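Proline iminopeptidase-related protein (Thermus thermophilus, PDB 2YYS) is of unknown function but has the alpha/beta-hydrolase fold of the proline iminopeptidases, with peptidase activity possible but not established. Local coordinates at residues A122-L134 with L221-Y235. Numbering follows the deposited sequence.
Sequences AILLAPWVNFPWL and LYVLVGERDGTSYPY
Ala-122 to Leu-125 and Leu-221 to Leu-224 pair in parallel, the axes of the two short strands approaching to 4.8 Å at 18°, with four backbone hydrogen bonds, the first from Tyr-222 N to Ala-122 O and the last from Ala-126 N to Leu-224 O. Leu-125 and Leu-224 lie alongside each other on one face of the sheet; on the other, Ala-122 CB and Leu-221 CD1 are tightly packed at 3.4 Å. Past the strand ends the two segments stay joined through side chains. Ser-232 OG donates to Pro-127 O (2.8 Å), and a water bridges that same carbonyl to Ser-232 O. Trp-128 NE1 gives its hydrogen to Thr-231 OG1 at 2.9 Å, a bent bond (139°) with the hydroxyl tilted from the indole plane. That hydroxyl donates to Asp-229 OD1, which also accepts from Thr-231 N in an Asx turn, while Asp-229 OD2 is hydrogen-bonded to ND1 of His-255. Loops after the parallel strands of an alpha/beta hydrolase commonly carry its active site; Asp-229 and His-255 occupy the positions expected of acid and base, but Gly-103 stands where the serine nucleophile would be, so the usual triad is incomplete. Farther out, Tyr-235 CB sits over the centre of the Trp-133 six-membered ring, 3.5 Å from its centroid, and Arg-137 adds a cation-pi contact to this indole. Asn-130 CB rests over one face of the Tyr-235 ring, and with CG anti to the backbone N (chi1 -172°) the amide swings ND2 to Tyr-235 OH (3.1 Å), nearly perpendicular to the ring. An alanine in place of Tyr-235 would probably leave Asn-130 ND2 and Thr-211 OG1 without their shared hydroxyl and open a gap beside Val-129 CG2. Asn-130 OD1 N-caps helix 131-141, accepting from Trp-133 N above the carbonyl plane.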
# COMPACT_ATOMS: atom_id res chain seq x y z
N ALA A 122 -8.17 -9.11 -3.15
CA ALA A 122 -7.38 -8.08 -2.48
C ALA A 122 -8.21 -7.19 -1.57
O ALA A 122 -9.41 -6.99 -1.79
CB ALA A 122 -6.61 -7.22 -3.49
N ILE A 123 -7.56 -6.68 -0.54
CA ILE A 123 -8.07 -5.61 0.27
C ILE A 123 -7.12 -4.44 0.06
O ILE A 123 -5.91 -4.55 0.32
CB ILE A 123 -8.15 -6.03 1.76
CG1 ILE A 123 -9.10 -7.22 1.90
CG2 ILE A 123 -8.64 -4.87 2.61
CD1 ILE A 123 -9.14 -7.87 3.30
N LEU A 124 -7.66 -3.35 -0.47
CA LEU A 124 -6.93 -2.11 -0.69
C LEU A 124 -7.21 -1.13 0.44
O LEU A 124 -8.33 -0.63 0.60
CB LEU A 124 -7.35 -1.50 -2.03
CG LEU A 124 -7.45 -2.44 -3.23
CD1 LEU A 124 -7.89 -1.67 -4.50
CD2 LEU A 124 -6.13 -3.13 -3.48
N LEU A 125 -6.19 -0.87 1.25
CA LEU A 125 -6.27 0.11 2.31
C LEU A 125 -5.73 1.43 1.81
O LEU A 125 -4.58 1.51 1.37
CB LEU A 125 -5.45 -0.36 3.52
CG LEU A 125 -5.68 -1.79 3.99
CD1 LEU A 125 -4.68 -2.14 5.08
CD2 LEU A 125 -7.09 -1.99 4.48
N ALA A 126 -6.54 2.47 1.92
CA ALA A 126 -6.08 3.81 1.56
C ALA A 126 -5.37 3.83 0.21
O ALA A 126 -4.24 4.28 0.09
CB ALA A 126 -5.15 4.32 2.64
N PRO A 127 -6.04 3.35 -0.83
CA PRO A 127 -5.39 3.21 -2.13
C PRO A 127 -4.97 4.55 -2.72
O PRO A 127 -5.70 5.55 -2.58
CB PRO A 127 -6.48 2.56 -2.99
CG PRO A 127 -7.77 3.05 -2.34
CD PRO A 127 -7.47 2.98 -0.87
N TRP A 128 -3.78 4.57 -3.32
CA TRP A 128 -3.31 5.66 -4.16
C TRP A 128 -3.27 5.14 -5.59
O TRP A 128 -2.56 4.17 -5.89
CB TRP A 128 -1.88 6.11 -3.79
CG TRP A 128 -1.69 6.73 -2.44
CD1 TRP A 128 -2.62 6.87 -1.45
CD2 TRP A 128 -0.48 7.30 -1.92
NE1 TRP A 128 -2.07 7.48 -0.36
CE2 TRP A 128 -0.75 7.75 -0.61
CE3 TRP A 128 0.82 7.47 -2.42
CZ2 TRP A 128 0.21 8.36 0.19
CZ3 TRP A 128 1.77 8.07 -1.63
CH2 TRP A 128 1.46 8.51 -0.34
N VAL A 129 -4.02 5.78 -6.48
CA VAL A 129 -3.99 5.42 -7.89
C VAL A 129 -3.78 6.60 -8.84
O VAL A 129 -3.34 6.40 -9.96
CB VAL A 129 -5.27 4.68 -8.31
CG1 VAL A 129 -5.46 3.40 -7.49
CG2 VAL A 129 -6.48 5.57 -8.19
N ASN A 130 -4.14 7.80 -8.40
CA ASN A 130 -4.09 8.99 -9.23
C ASN A 130 -3.12 9.98 -8.60
O ASN A 130 -3.47 10.71 -7.68
CB ASN A 130 -5.49 9.61 -9.37
CG ASN A 130 -5.52 10.75 -10.38
OD1 ASN A 130 -4.49 11.35 -10.67
ND2 ASN A 130 -6.70 11.05 -10.93
N PHE A 131 -1.89 9.98 -9.10
CA PHE A 131 -0.86 10.85 -8.56
C PHE A 131 -1.03 12.32 -8.92
O PHE A 131 -0.76 13.17 -8.08
CB PHE A 131 0.54 10.32 -8.91
CG PHE A 131 0.98 9.20 -8.01
CD1 PHE A 131 1.73 9.47 -6.87
CD2 PHE A 131 0.59 7.90 -8.27
CE1 PHE A 131 2.11 8.44 -6.02
CE2 PHE A 131 0.97 6.87 -7.42
CZ PHE A 131 1.73 7.14 -6.29
N PRO A 132 -1.44 12.66 -10.15
CA PRO A 132 -1.83 14.05 -10.42
C PRO A 132 -2.85 14.59 -9.42
O PRO A 132 -2.73 15.73 -9.03
CB PRO A 132 -2.40 14.00 -11.84
CG PRO A 132 -1.61 12.89 -12.49
CD PRO A 132 -1.48 11.84 -11.37
N TRP A 133 -3.82 13.78 -9.04
CA TRP A 133 -4.81 14.18 -8.03
C TRP A 133 -4.13 14.45 -6.68
O TRP A 133 -4.39 15.46 -6.03
CB TRP A 133 -5.90 13.11 -7.87
CG TRP A 133 -6.90 13.43 -6.81
CD1 TRP A 133 -7.99 14.25 -6.93
CD2 TRP A 133 -6.91 12.95 -5.46
NE1 TRP A 133 -8.68 14.31 -5.74
CE2 TRP A 133 -8.03 13.53 -4.81
CE3 TRP A 133 -6.08 12.08 -4.72
CZ2 TRP A 133 -8.35 13.27 -3.48
CZ3 TRP A 133 -6.39 11.83 -3.39
CH2 TRP A 133 -7.52 12.42 -2.78
N LEU A 134 -3.25 13.55 -6.26
CA LEU A 134 -2.52 13.72 -5.00
C LEU A 134 -1.67 14.98 -5.01
O LEU A 134 -1.56 15.67 -4.00
CB LEU A 134 -1.65 12.49 -4.72
CG LEU A 134 -0.84 12.46 -3.41
CD1 LEU A 134 -1.71 12.77 -2.19
CD2 LEU A 134 -0.17 11.10 -3.24
N LEU A 221 -12.82 -7.98 -3.96
CA LEU A 221 -11.99 -6.80 -3.81
C LEU A 221 -12.73 -5.87 -2.84
O LEU A 221 -13.94 -5.67 -2.97
CB LEU A 221 -11.82 -6.15 -5.18
CG LEU A 221 -10.57 -5.35 -5.57
CD1 LEU A 221 -9.32 -6.09 -5.28
CD2 LEU A 221 -10.62 -5.04 -7.06
N TYR A 222 -12.01 -5.30 -1.88
CA TYR A 222 -12.60 -4.40 -0.89
C TYR A 222 -11.71 -3.17 -0.75
O TYR A 222 -10.49 -3.27 -0.81
CB TYR A 222 -12.67 -5.09 0.48
CG TYR A 222 -14.06 -5.31 1.04
CD1 TYR A 222 -14.90 -6.26 0.47
CD2 TYR A 222 -14.52 -4.58 2.15
CE1 TYR A 222 -16.18 -6.49 0.97
CE2 TYR A 222 -15.82 -4.80 2.67
CZ TYR A 222 -16.64 -5.76 2.07
OH TYR A 222 -17.92 -6.01 2.55
N VAL A 223 -12.34 -2.02 -0.55
CA VAL A 223 -11.64 -0.78 -0.30
C VAL A 223 -12.00 -0.30 1.10
O VAL A 223 -13.18 -0.18 1.44
CB VAL A 223 -12.00 0.30 -1.33
CG1 VAL A 223 -11.32 1.61 -0.99
CG2 VAL A 223 -11.62 -0.15 -2.75
N LEU A 224 -10.97 -0.06 1.90
CA LEU A 224 -11.10 0.52 3.24
C LEU A 224 -10.27 1.77 3.27
O LEU A 224 -9.10 1.75 2.89
CB LEU A 224 -10.54 -0.42 4.31
CG LEU A 224 -11.42 -1.48 4.95
CD1 LEU A 224 -11.96 -2.43 3.93
CD2 LEU A 224 -10.62 -2.23 6.01
N VAL A 225 -10.85 2.87 3.73
CA VAL A 225 -10.16 4.15 3.71
C VAL A 225 -10.66 5.06 4.83
O VAL A 225 -11.79 4.95 5.28
CB VAL A 225 -10.34 4.81 2.32
CG1 VAL A 225 -11.80 5.19 2.08
CG2 VAL A 225 -9.43 6.03 2.16
N GLY A 226 -9.80 5.96 5.28
CA GLY A 226 -10.18 6.90 6.32
C GLY A 226 -10.83 8.11 5.69
O GLY A 226 -10.35 8.62 4.70
N GLU A 227 -11.93 8.56 6.26
CA GLU A 227 -12.62 9.76 5.79
C GLU A 227 -11.72 10.99 5.75
O GLU A 227 -11.90 11.88 4.90
CB GLU A 227 -13.78 10.05 6.72
CG GLU A 227 -14.65 11.22 6.36
CD GLU A 227 -15.63 11.48 7.48
OE1 GLU A 227 -15.18 11.94 8.58
OE2 GLU A 227 -16.83 11.14 7.25
N ARG A 228 -10.78 11.05 6.68
CA ARG A 228 -9.84 12.17 6.79
C ARG A 228 -8.43 11.89 6.28
O ARG A 228 -7.48 12.60 6.60
CB ARG A 228 -9.83 12.65 8.25
CG ARG A 228 -11.22 13.20 8.65
CD ARG A 228 -11.30 13.84 10.03
NE ARG A 228 -10.45 15.02 10.17
CZ ARG A 228 -10.29 15.71 11.30
NH1 ARG A 228 -10.93 15.35 12.41
NH2 ARG A 228 -9.47 16.77 11.33
N ASP A 229 -8.30 10.86 5.45
CA ASP A 229 -7.05 10.56 4.76
C ASP A 229 -7.03 11.42 3.50
O ASP A 229 -7.60 11.05 2.47
CB ASP A 229 -6.99 9.08 4.42
CG ASP A 229 -5.70 8.67 3.75
OD1 ASP A 229 -4.84 9.53 3.49
OD2 ASP A 229 -5.47 7.48 3.44
N GLY A 230 -6.40 12.59 3.60
CA GLY A 230 -6.27 13.49 2.47
C GLY A 230 -5.36 13.01 1.34
O GLY A 230 -5.28 13.69 0.32
N THR A 231 -4.68 11.87 1.51
CA THR A 231 -3.92 11.24 0.43
C THR A 231 -4.70 10.22 -0.40
O THR A 231 -4.20 9.75 -1.41
CB THR A 231 -2.65 10.53 0.95
OG1 THR A 231 -2.99 9.35 1.67
CG2 THR A 231 -1.88 11.39 1.92
N SER A 232 -5.91 9.88 0.04
CA SER A 232 -6.69 8.81 -0.59
C SER A 232 -8.17 9.15 -0.79
O SER A 232 -8.73 8.80 -1.81
CB SER A 232 -6.61 7.53 0.25
OG SER A 232 -7.19 6.43 -0.42
N TYR A 233 -8.80 9.78 0.20
CA TYR A 233 -10.23 10.09 0.19
C TYR A 233 -10.44 11.57 -0.12
O TYR A 233 -9.71 12.41 0.42
CB TYR A 233 -10.89 9.72 1.54
CG TYR A 233 -12.40 9.70 1.46
CD1 TYR A 233 -13.06 8.61 0.91
CD2 TYR A 233 -13.16 10.79 1.85
CE1 TYR A 233 -14.44 8.60 0.77
CE2 TYR A 233 -14.55 10.79 1.73
CZ TYR A 233 -15.17 9.69 1.17
OH TYR A 233 -16.53 9.66 1.02
N PRO A 234 -11.44 11.94 -0.93
CA PRO A 234 -12.47 11.06 -1.49
C PRO A 234 -12.18 10.35 -2.83
O PRO A 234 -13.10 9.72 -3.33
CB PRO A 234 -13.65 12.02 -1.71
CG PRO A 234 -13.02 13.35 -2.00
CD PRO A 234 -11.69 13.35 -1.28
N TYR A 235 -10.97 10.41 -3.37
CA TYR A 235 -10.71 9.75 -4.65
C TYR A 235 -10.95 8.24 -4.59
O TYR A 235 -11.28 7.63 -5.61
CB TYR A 235 -9.31 10.05 -5.18
CG TYR A 235 -9.26 9.87 -6.67
CD1 TYR A 235 -9.64 10.89 -7.52
CD2 TYR A 235 -8.87 8.66 -7.23
CE1 TYR A 235 -9.63 10.72 -8.90
CE2 TYR A 235 -8.86 8.47 -8.58
CZ TYR A 235 -9.23 9.50 -9.42
OH TYR A 235 -9.22 9.29 -10.78
O HOH W 1 -7.61 7.18 -3.92